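Local coordinates for protein galectin (Xenopus laevis, PDB 3WUD) that binds beta-galactosides such as lactose as a proto-type galectin with a beta-sandwich fold, and is also linked to laminin binding, at residues I35-D40 with Y44-N49; F92-D97 with D118-L123; H98-L103 with E108-I113. One frame throughout, in Å; residues are numbered along the deposited sequence.

Interaction 1: residues I35-D40 with Y44-N49. With GAL (beta-D-galactopyranose), chain B.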
loop_
_atom_site.group_PDB
_atom_site.type_symbol
_atom_site.label_atom_id
_atom_site.label_comp_id
_atom_site.label_asym_id
_atom_site.label_seq_id
_atom_site.Cartn_x
_atom_site.Cartn_y
_atom_site.Cartn_z
ATOM N N ILE A 35 13.221 2.116 2.613
ATOM C CA ILE A 35 12.049 1.254 2.617
ATOM C C ILE A 35 12.316 0.167 3.694
ATOM O O ILE A 35 13.370 -0.483 3.715
ATOM C CB ILE A 35 11.906 0.558 1.268
ATOM C CG1 ILE A 35 11.726 1.580 0.143
ATOM C CG2 ILE A 35 10.775 -0.515 1.326
ATOM C CD1 ILE A 35 12.188 1.030 -1.148
ATOM N N ASN A 36 11.387 0.093 4.627
ATOM C CA ASN A 36 11.409 -0.861 5.704
ATOM C C ASN A 36 10.363 -1.968 5.564
ATOM O O ASN A 36 9.234 -1.655 5.298
ATOM C CB ASN A 36 11.104 -0.074 6.937
ATOM C CG ASN A 36 12.122 1.009 7.201
ATOM O OD1 ASN A 36 13.331 0.755 7.178
ATOM N ND2 ASN A 36 11.645 2.196 7.454
ATOM N N LEU A 37 10.726 -3.222 5.756
ATOM C CA LEU A 37 9.784 -4.350 5.732
ATOM C C LEU A 37 9.987 -5.130 7.012
ATOM O O LEU A 37 11.152 -5.389 7.406
ATOM C CB LEU A 37 10.115 -5.288 4.570
ATOM C CG LEU A 37 9.805 -4.883 3.143
ATOM C CD1 LEU A 37 9.973 -6.147 2.296
ATOM C CD2 LEU A 37 8.393 -4.424 3.057
ATOM N N GLY A 38 8.920 -5.555 7.665
ATOM C CA GLY A 38 9.077 -6.348 8.863
ATOM C C GLY A 38 7.725 -6.650 9.435
ATOM O O GLY A 38 6.777 -7.024 8.682
ATOM N N LYS A 39 7.646 -6.514 10.753
ATOM C CA LYS A 39 6.488 -7.006 11.546
ATOM C C LYS A 39 5.674 -5.906 12.190
ATOM O O LYS A 39 4.415 -6.016 12.402
ATOM C CB LYS A 39 6.986 -8.053 12.593
ATOM C CG LYS A 39 7.799 -9.220 12.024
ATOM C CD LYS A 39 8.183 -10.228 13.116
ATOM C CE LYS A 39 9.158 -9.728 14.166
ATOM N NZ LYS A 39 9.501 -10.910 15.003
ATOM N N ASP A 40 6.352 -4.771 12.464
ATOM C CA ASP A 40 5.764 -3.559 12.948
ATOM C C ASP A 40 6.837 -2.438 12.941
ATOM O O ASP A 40 7.966 -2.683 12.551
ATOM C CB ASP A 40 5.194 -3.756 14.398
ATOM C CG ASP A 40 6.207 -4.325 15.340
ATOM O OD1 ASP A 40 7.307 -3.793 15.377
ATOM O OD2 ASP A 40 5.945 -5.377 15.994
ATOM N N TYR A 44 12.062 -4.371 12.012
ATOM C CA TYR A 44 12.334 -4.367 10.572
ATOM C C TYR A 44 13.241 -5.541 10.328
ATOM O O TYR A 44 14.395 -5.601 10.768
ATOM C CB TYR A 44 12.998 -3.079 10.080
ATOM C CG TYR A 44 12.371 -1.764 10.425
ATOM C CD1 TYR A 44 10.990 -1.561 10.646
ATOM C CD2 TYR A 44 13.169 -0.618 10.452
ATOM C CE1 TYR A 44 10.453 -0.292 10.922
ATOM C CE2 TYR A 44 12.639 0.660 10.719
ATOM C CZ TYR A 44 11.306 0.821 10.937
ATOM O OH TYR A 44 10.897 2.101 11.205
ATOM N N VAL A 45 12.722 -6.497 9.551
ATOM C CA VAL A 45 13.544 -7.514 8.955
ATOM C C VAL A 45 14.579 -6.914 7.987
ATOM O O VAL A 45 15.700 -7.349 7.952
ATOM C CB VAL A 45 12.671 -8.607 8.238
ATOM C CG1 VAL A 45 13.573 -9.707 7.777
ATOM C CG2 VAL A 45 11.639 -9.223 9.209
ATOM N N ILE A 46 14.175 -5.928 7.203
ATOM C CA ILE A 46 15.123 -5.067 6.402
ATOM C C ILE A 46 14.752 -3.573 6.471
ATOM O O ILE A 46 13.621 -3.153 6.350
ATOM C CB ILE A 46 15.331 -5.559 4.934
ATOM C CG1 ILE A 46 16.505 -4.807 4.264
ATOM C CG2 ILE A 46 14.060 -5.388 4.157
ATOM C CD1 ILE A 46 16.886 -5.440 2.915
ATOM N N HIS A 47 15.809 -2.760 6.653
ATOM C CA HIS A 47 15.838 -1.349 6.461
ATOM C C HIS A 47 16.776 -1.203 5.290
ATOM O O HIS A 47 17.972 -1.545 5.407
ATOM C CB HIS A 47 16.373 -0.636 7.711
ATOM C CG HIS A 47 16.730 0.818 7.512
ATOM N ND1 HIS A 47 15.792 1.820 7.430
ATOM C CD2 HIS A 47 17.933 1.417 7.470
ATOM C CE1 HIS A 47 16.419 2.993 7.361
ATOM N NE2 HIS A 47 17.711 2.761 7.439
ATOM N N PHE A 48 16.224 -0.785 4.164
ATOM C CA PHE A 48 16.874 -0.675 2.874
ATOM C C PHE A 48 17.043 0.807 2.573
ATOM O O PHE A 48 16.060 1.528 2.404
ATOM C CB PHE A 48 15.974 -1.315 1.818
ATOM C CG PHE A 48 16.475 -1.179 0.425
ATOM C CD1 PHE A 48 17.431 -2.064 -0.061
ATOM C CD2 PHE A 48 15.991 -0.183 -0.416
ATOM C CE1 PHE A 48 17.893 -1.965 -1.361
ATOM C CE2 PHE A 48 16.465 -0.045 -1.732
ATOM C CZ PHE A 48 17.444 -0.936 -2.175
ATOM N N ASN A 49 18.266 1.316 2.687
ATOM C CA ASN A 49 18.533 2.739 2.697
ATOM C C ASN A 49 19.639 3.255 1.675
ATOM O O ASN A 49 20.794 3.402 2.050
ATOM C CB ASN A 49 18.961 3.103 4.130
ATOM C CG ASN A 49 19.127 4.602 4.386
ATOM O OD1 ASN A 49 19.914 4.962 5.250
ATOM N ND2 ASN A 49 18.391 5.451 3.702
HETATM C C1 GAL B . 21.985 5.317 10.820
HETATM C C2 GAL B . 20.822 6.177 10.347
HETATM C C3 GAL B . 19.469 5.472 10.421
HETATM C C4 GAL B . 19.606 4.089 9.769
HETATM C C5 GAL B . 20.820 3.357 10.362
HETATM C C6 GAL B . 21.085 1.979 9.797
HETATM O O2 GAL B . 20.726 7.337 11.164
HETATM O O3 GAL B . 18.472 6.304 9.854
HETATM O O4 GAL B . 19.780 4.231 8.353
HETATM O O5 GAL B . 22.050 4.065 10.165
HETATM O O6 GAL B . 22.198 1.326 10.375
#
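H47 ND1 donates to N36 OD1 at 2.7 Å, meeting it on a lone pair in the carbonyl plane, with OD1 itself close to the imidazole plane. N36 and H47 are a non-hydrogen-bonded cross-strand pair, which puts both side chains on one face of the sheet; amide and ring are nearly coplanar, 16° apart. On the far side of the same ring, H47 NE2 and galactose O4 form a hydrogen bond of 2.7 Å. ND1 is engaged by N36, which probably holds the ring's rotation, consistent with N36 acting as a second-shell residue that orients H47 toward galactose O4. The other amide atom, N36 ND2, is bonded to S124 OG.

N36 CG stands anti to its carbonyl carbon (chi1 -61°), which lays the amide over one face of Y44, with planes 11° apart. N36 CB adds a CH-pi contact, 3.8 Å from the Y44 ring centroid.

The segments form an antiparallel hairpin of the galectin sheet that carries the sugar. I35 and F48 exchange backbone bonds, as do L37 and I46, and L37 N reaches I46 O at 3.0 Å. Beyond them V45 and I46 both face L37, a classic beta bulge that shifts the register by one residue. On the sheet's other face, turned to the sandwich interior, I35 CD1 lies 4.1 Å from F48 CD2, and L37 CB packs against I46 CG2.

Interaction 2: residues F92-D97 with D118-L123; sequences FEYQAD and DTITFL
The Y94 side chain spans the gap to D118 and I120, presenting a different part of its ring to each: the methyl end of I120 sits over one face, while the backbone carbonyl of D118 lies at the edge, near the ring plane. This is a contact across the two sheets of the galectin beta-sandwich, since strand 86-95 belongs to one and strand 120-126 to the other. The separation agrees with that: the nearest CA atoms, those of Y94 and I120, are 8.3 Å apart, too far for backbone pairing, and the side chains do the bridging.

Both residues send their CB toward the opposite segment. Y94 has CG anti to the backbone N (chi1 178°), which extends the phenol outward from its strand to the loop leading into strand 120-126. I120 meets it obliquely; its CD1 stands 3.9 Å above the ring plane, displaced toward the rim, and is 4.0 Å from Y94 CD2. Contact is therefore with the CG-CD2 side of the ring rather than its middle. I113 and L117 also touch the Y94 side chain, while F12 and L14 pack on I120, so the pair belongs to a wider apolar cluster at this end of the sandwich.

At the tip of the phenol, the hydroxyl is the donor in a hydrogen bond to main chain. It comes in at a C=O...O angle of 116° but well above the carbonyl plane, 62° out of it and off the lone pairs, with Y94 OH 2.7 Å from D118 O.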
loop_
_atom_site.group_PDB
_atom_site.type_symbol
_atom_site.label_atom_id
_atom_site.label_comp_id
_atom_site.label_asym_id
_atom_site.label_seq_id
_atom_site.Cartn_x
_atom_site.Cartn_y
_atom_site.Cartn_z
ATOM N N PHE A 92 11.434 -7.136 -3.221
ATOM C CA PHE A 92 11.919 -7.832 -2.021
ATOM C C PHE A 92 11.328 -9.224 -1.994
ATOM O O PHE A 92 10.138 -9.316 -1.892
ATOM C CB PHE A 92 11.526 -7.027 -0.790
ATOM C CG PHE A 92 12.047 -5.605 -0.810
ATOM C CD1 PHE A 92 13.213 -5.269 -0.137
ATOM C CD2 PHE A 92 11.292 -4.619 -1.420
ATOM C CE1 PHE A 92 13.655 -3.948 -0.143
ATOM C CE2 PHE A 92 11.728 -3.335 -1.440
ATOM C CZ PHE A 92 12.925 -3.004 -0.796
ATOM N N GLU A 93 12.151 -10.271 -2.153
ATOM C CA GLU A 93 11.688 -11.647 -2.205
ATOM C C GLU A 93 11.986 -12.259 -0.856
ATOM O O GLU A 93 13.124 -12.154 -0.367
ATOM C CB GLU A 93 12.413 -12.426 -3.301
ATOM C CG GLU A 93 12.127 -13.915 -3.262
ATOM C CD GLU A 93 12.902 -14.695 -4.314
ATOM O OE1 GLU A 93 13.116 -14.130 -5.395
ATOM O OE2 GLU A 93 13.257 -15.879 -4.043
ATOM N N TYR A 94 10.969 -12.875 -0.270
ATOM C CA TYR A 94 11.092 -13.544 1.044
ATOM C C TYR A 94 11.410 -15.054 0.955
ATOM O O TYR A 94 10.597 -15.850 0.457
ATOM C CB TYR A 94 9.775 -13.278 1.826
ATOM C CG TYR A 94 9.612 -13.898 3.201
ATOM C CD1 TYR A 94 10.692 -14.453 3.930
ATOM C CD2 TYR A 94 8.379 -13.928 3.787
ATOM C CE1 TYR A 94 10.485 -15.040 5.188
ATOM C CE2 TYR A 94 8.177 -14.509 5.004
ATOM C CZ TYR A 94 9.225 -15.041 5.727
ATOM O OH TYR A 94 8.962 -15.646 6.973
ATOM N N GLN A 95 12.627 -15.417 1.373
ATOM C CA GLN A 95 13.026 -16.819 1.577
ATOM C C GLN A 95 13.240 -17.116 3.050
ATOM O O GLN A 95 13.273 -16.206 3.895
ATOM C CB GLN A 95 14.300 -17.149 0.759
ATOM C CG GLN A 95 14.085 -16.988 -0.760
ATOM C CD GLN A 95 13.013 -17.959 -1.296
ATOM O OE1 GLN A 95 12.753 -19.014 -0.693
ATOM N NE2 GLN A 95 12.387 -17.609 -2.411
ATOM N N ALA A 96 13.339 -18.410 3.352
ATOM C CA ALA A 96 13.347 -18.871 4.730
ATOM C C ALA A 96 14.226 -18.025 5.643
ATOM O O ALA A 96 13.726 -17.524 6.660
ATOM C CB ALA A 96 13.791 -20.336 4.778
ATOM N N ASP A 97 15.491 -17.820 5.230
ATOM C CA ASP A 97 16.577 -17.191 6.062
ATOM C C ASP A 97 17.223 -15.938 5.484
ATOM O O ASP A 97 18.241 -15.434 5.980
ATOM C CB ASP A 97 17.689 -18.247 6.381
ATOM C CG ASP A 97 18.519 -18.693 5.148
ATOM O OD1 ASP A 97 18.353 -18.224 3.993
ATOM O OD2 ASP A 97 19.382 -19.576 5.344
ATOM N N ASP A 118 7.172 -15.275 10.643
ATOM C CA ASP A 118 6.206 -16.166 9.976
ATOM C C ASP A 118 5.931 -15.510 8.592
ATOM O O ASP A 118 6.335 -16.027 7.559
ATOM C CB ASP A 118 4.945 -16.280 10.900
ATOM C CG ASP A 118 3.778 -17.097 10.302
ATOM O OD1 ASP A 118 3.999 -18.246 9.874
ATOM O OD2 ASP A 118 2.617 -16.599 10.342
ATOM N N THR A 119 5.163 -14.422 8.624
ATOM C CA THR A 119 4.836 -13.580 7.462
ATOM C C THR A 119 5.369 -12.147 7.662
ATOM O O THR A 119 5.405 -11.664 8.817
ATOM C CB THR A 119 3.311 -13.482 7.398
ATOM O OG1 THR A 119 2.794 -14.816 7.451
ATOM C CG2 THR A 119 2.874 -12.940 6.146
ATOM N N ILE A 120 5.747 -11.508 6.560
ATOM C CA ILE A 120 5.931 -10.055 6.547
ATOM C C ILE A 120 4.592 -9.350 6.445
ATOM O O ILE A 120 3.834 -9.527 5.473
ATOM C CB ILE A 120 6.934 -9.617 5.486
ATOM C CG1 ILE A 120 8.321 -10.151 5.901
ATOM C CG2 ILE A 120 6.915 -8.079 5.307
ATOM C CD1 ILE A 120 9.360 -10.182 4.836
ATOM N N THR A 121 4.356 -8.492 7.435
ATOM C CA THR A 121 3.094 -7.783 7.546
ATOM C C THR A 121 3.200 -6.252 7.632
ATOM O O THR A 121 2.194 -5.606 7.786
ATOM C CB THR A 121 2.308 -8.294 8.774
ATOM O OG1 THR A 121 3.058 -7.973 9.968
ATOM C CG2 THR A 121 2.067 -9.786 8.592
ATOM N N PHE A 122 4.400 -5.711 7.557
ATOM C CA PHE A 122 4.603 -4.304 7.745
ATOM C C PHE A 122 5.591 -3.725 6.726
ATOM O O PHE A 122 6.619 -4.318 6.481
ATOM C CB PHE A 122 5.131 -4.019 9.161
ATOM C CG PHE A 122 5.379 -2.533 9.454
ATOM C CD1 PHE A 122 6.620 -1.979 9.262
ATOM C CD2 PHE A 122 4.367 -1.750 9.963
ATOM C CE1 PHE A 122 6.883 -0.662 9.581
ATOM C CE2 PHE A 122 4.611 -0.408 10.299
ATOM C CZ PHE A 122 5.849 0.136 10.037
ATOM N N LEU A 123 5.260 -2.566 6.230
ATOM C CA LEU A 123 6.065 -1.821 5.305
ATOM C C LEU A 123 6.044 -0.343 5.688
ATOM O O LEU A 123 5.002 0.255 6.012
ATOM C CB LEU A 123 5.488 -1.973 3.917
ATOM C CG LEU A 123 6.093 -1.081 2.818
ATOM C CD1 LEU A 123 5.871 0.425 2.731
ATOM C CD2 LEU A 123 7.523 -1.338 2.583
#

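Interaction 3: residues H98-L103 with E108-I113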
loop_
_atom_site.group_PDB
_atom_site.type_symbol
_atom_site.label_atom_id
_atom_site.label_comp_id
_atom_site.label_asym_id
_atom_site.label_seq_id
_atom_site.Cartn_x
_atom_site.Cartn_y
_atom_site.Cartn_z
ATOM N N HIS A 98 16.633 -15.409 4.421
ATOM C CA HIS A 98 17.113 -14.170 3.866
ATOM C C HIS A 98 16.086 -13.582 2.928
ATOM O O HIS A 98 15.131 -14.260 2.451
ATOM C CB HIS A 98 18.385 -14.334 3.047
ATOM C CG HIS A 98 18.198 -15.113 1.784
ATOM N ND1 HIS A 98 18.022 -16.480 1.776
ATOM C CD2 HIS A 98 18.196 -14.726 0.496
ATOM C CE1 HIS A 98 17.885 -16.894 0.530
ATOM N NE2 HIS A 98 18.032 -15.855 -0.267
ATOM N N LEU A 99 16.269 -12.282 2.746
ATOM C CA LEU A 99 15.514 -11.551 1.723
ATOM C C LEU A 99 16.449 -11.392 0.565
ATOM O O LEU A 99 17.637 -11.203 0.733
ATOM C CB LEU A 99 15.065 -10.182 2.179
ATOM C CG LEU A 99 14.135 -10.068 3.391
ATOM C CD1 LEU A 99 13.710 -8.622 3.409
ATOM C CD2 LEU A 99 12.946 -11.013 3.289
ATOM N N LYS A 100 15.901 -11.516 -0.620
ATOM C CA LYS A 100 16.633 -11.235 -1.828
ATOM C C LYS A 100 16.093 -9.920 -2.348
ATOM O O LYS A 100 14.863 -9.779 -2.549
ATOM C CB LYS A 100 16.443 -12.399 -2.837
ATOM C CG LYS A 100 17.026 -12.150 -4.207
ATOM C CD LYS A 100 16.622 -13.304 -5.134
ATOM C CE LYS A 100 17.833 -14.012 -5.698
ATOM N NZ LYS A 100 18.666 -14.611 -4.618
ATOM N N VAL A 101 16.991 -8.950 -2.556
ATOM C CA VAL A 101 16.609 -7.605 -3.002
ATOM C C VAL A 101 16.972 -7.534 -4.467
ATOM O O VAL A 101 18.152 -7.757 -4.797
ATOM C CB VAL A 101 17.373 -6.534 -2.299
ATOM C CG1 VAL A 101 17.008 -5.148 -2.810
ATOM C CG2 VAL A 101 17.163 -6.652 -0.755
ATOM N N LYS A 102 15.981 -7.249 -5.290
ATOM C CA LYS A 102 16.171 -7.245 -6.795
ATOM C C LYS A 102 15.944 -5.840 -7.314
ATOM O O LYS A 102 14.875 -5.238 -7.137
ATOM C CB LYS A 102 15.175 -8.240 -7.457
ATOM C CG LYS A 102 15.065 -9.588 -6.829
ATOM C CD LYS A 102 14.053 -10.448 -7.596
ATOM C CE LYS A 102 13.611 -11.646 -6.802
ATOM N NZ LYS A 102 12.263 -12.080 -7.246
ATOM N N LEU A 103 16.966 -5.292 -7.977
ATOM C CA LEU A 103 16.999 -3.969 -8.459
ATOM C C LEU A 103 16.621 -3.941 -9.956
ATOM O O LEU A 103 16.670 -5.003 -10.660
ATOM C CB LEU A 103 18.358 -3.376 -8.218
ATOM C CG LEU A 103 18.781 -3.385 -6.728
ATOM C CD1 LEU A 103 20.203 -2.915 -6.582
ATOM C CD2 LEU A 103 17.795 -2.572 -5.889
ATOM N N GLU A 108 21.206 -7.870 -7.876
ATOM C CA GLU A 108 20.480 -8.458 -6.760
ATOM C C GLU A 108 21.452 -8.676 -5.595
ATOM O O GLU A 108 22.645 -8.980 -5.836
ATOM C CB GLU A 108 20.009 -9.850 -7.135
ATOM C CG GLU A 108 18.897 -9.968 -8.149
ATOM C CD GLU A 108 18.685 -11.424 -8.531
ATOM O OE1 GLU A 108 19.404 -12.273 -7.954
ATOM O OE2 GLU A 108 17.797 -11.714 -9.362
ATOM N N PHE A 109 20.953 -8.671 -4.353
ATOM C CA PHE A 109 21.792 -9.088 -3.239
ATOM C C PHE A 109 20.896 -9.625 -2.161
ATOM O O PHE A 109 19.688 -9.420 -2.208
ATOM C CB PHE A 109 22.674 -7.918 -2.763
ATOM C CG PHE A 109 21.901 -6.759 -2.134
ATOM C CD1 PHE A 109 21.583 -6.748 -0.759
ATOM C CD2 PHE A 109 21.522 -5.665 -2.911
ATOM C CE1 PHE A 109 20.879 -5.654 -0.214
ATOM C CE2 PHE A 109 20.871 -4.562 -2.339
ATOM C CZ PHE A 109 20.510 -4.582 -1.004
ATOM N N ASN A 110 21.454 -10.405 -1.250
ATOM C CA ASN A 110 20.670 -11.008 -0.193
ATOM C C ASN A 110 21.017 -10.335 1.091
ATOM O O ASN A 110 22.161 -9.963 1.318
ATOM C CB ASN A 110 20.969 -12.502 -0.021
ATOM C CG ASN A 110 20.667 -13.297 -1.266
ATOM O OD1 ASN A 110 19.674 -13.071 -1.924
ATOM N ND2 ASN A 110 21.560 -14.194 -1.600
ATOM N N PHE A 111 20.062 -10.342 1.978
ATOM C CA PHE A 111 20.170 -9.803 3.324
ATOM C C PHE A 111 19.637 -10.823 4.321
ATOM O O PHE A 111 18.536 -11.279 4.197
ATOM C CB PHE A 111 19.406 -8.453 3.449
ATOM C CG PHE A 111 19.647 -7.744 4.765
ATOM C CD1 PHE A 111 20.820 -7.028 4.993
ATOM C CD2 PHE A 111 18.677 -7.772 5.766
ATOM C CE1 PHE A 111 21.037 -6.398 6.205
ATOM C CE2 PHE A 111 18.913 -7.173 7.014
ATOM C CZ PHE A 111 20.093 -6.476 7.214
ATOM N N PRO A 112 20.419 -11.156 5.336
ATOM C CA PRO A 112 19.992 -12.207 6.211
ATOM C C PRO A 112 18.798 -11.849 7.092
ATOM O O PRO A 112 18.617 -10.708 7.512
ATOM C CB PRO A 112 21.244 -12.467 7.036
ATOM C CG PRO A 112 21.955 -11.198 7.089
ATOM C CD PRO A 112 21.694 -10.566 5.760
ATOM N N ILE A 113 17.971 -12.845 7.413
ATOM C CA ILE A 113 16.846 -12.642 8.318
ATOM C C ILE A 113 17.303 -13.164 9.689
ATOM O O ILE A 113 17.669 -14.346 9.798
ATOM C CB ILE A 113 15.557 -13.395 7.920
ATOM C CG1 ILE A 113 14.900 -12.858 6.633
ATOM C CG2 ILE A 113 14.557 -13.265 9.052
ATOM C CD1 ILE A 113 13.754 -13.739 6.150
#
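L99 and F111 satisfy each other's backbone through a reciprocal pair, L99 N to F111 O and F111 N to L99 O, both 2.9 Å. They belong to an antiparallel beta hairpin at the edge of the five-stranded galectin sheet, where strand 108-112 is outermost within the chain. V101 and F109 form the next hydrogen-bonded pair. Its V101 N to F109 O bond is short at 2.8 Å and almost straight (176° at the hydrogen), while F109 N returns to V101 O. Some acceptors take a weaker second partner: the CA of N110 points a hydrogen at L99 O, and E108 CA comes within 3.1 Å of V101 O. N110 O accepts from Q75 NE2, beyond the hairpin.

On the interior face the V101 side chain lies over one face of the F109 ring, its CB 4.0 Å from the ring centroid. F109 CG sits between backbone N and carbonyl carbon (chi1 67°), bringing the ring back over its cross-strand neighbour.

The other face, with H98, K100, K102, E108 and N110, is largely polar, and its cross-strand polar contacts are weak or long. K102 NZ forms a salt bridge with E93. E108 CG lies beside K102 CG. K100 NZ and E108 OE1 remain beyond salt-bridge range. The bent end of K100 makes a weak hydrogen bond to N110 OD1, and that same oxygen lies at the edge of the H98 ring, 3.3 Å from H98 CD2.

In the fold
Interaction 1 comes first along the chain. Interaction 2 follows, and the hairpin of interaction 3 falls in the sequence between its two segments. Centres lie about 9 Å (1 to 2), 12 Å (1 to 3) and 11 Å (2 to 3) apart. Interaction 1 belongs to the six-stranded sheet and interaction 3 to the five-stranded one; interaction 2 spans both. Strands 120-126 and 34-37 are neighbours, and just past the latter G38 bonds to T121 and F122; 86-95 adjoins 98-103 through E93 and K100. I46 packs on L99 and F48 on V101, joining interactions 1 and 3 across the sandwich interior, behind the sheet whose opposite face holds galactose.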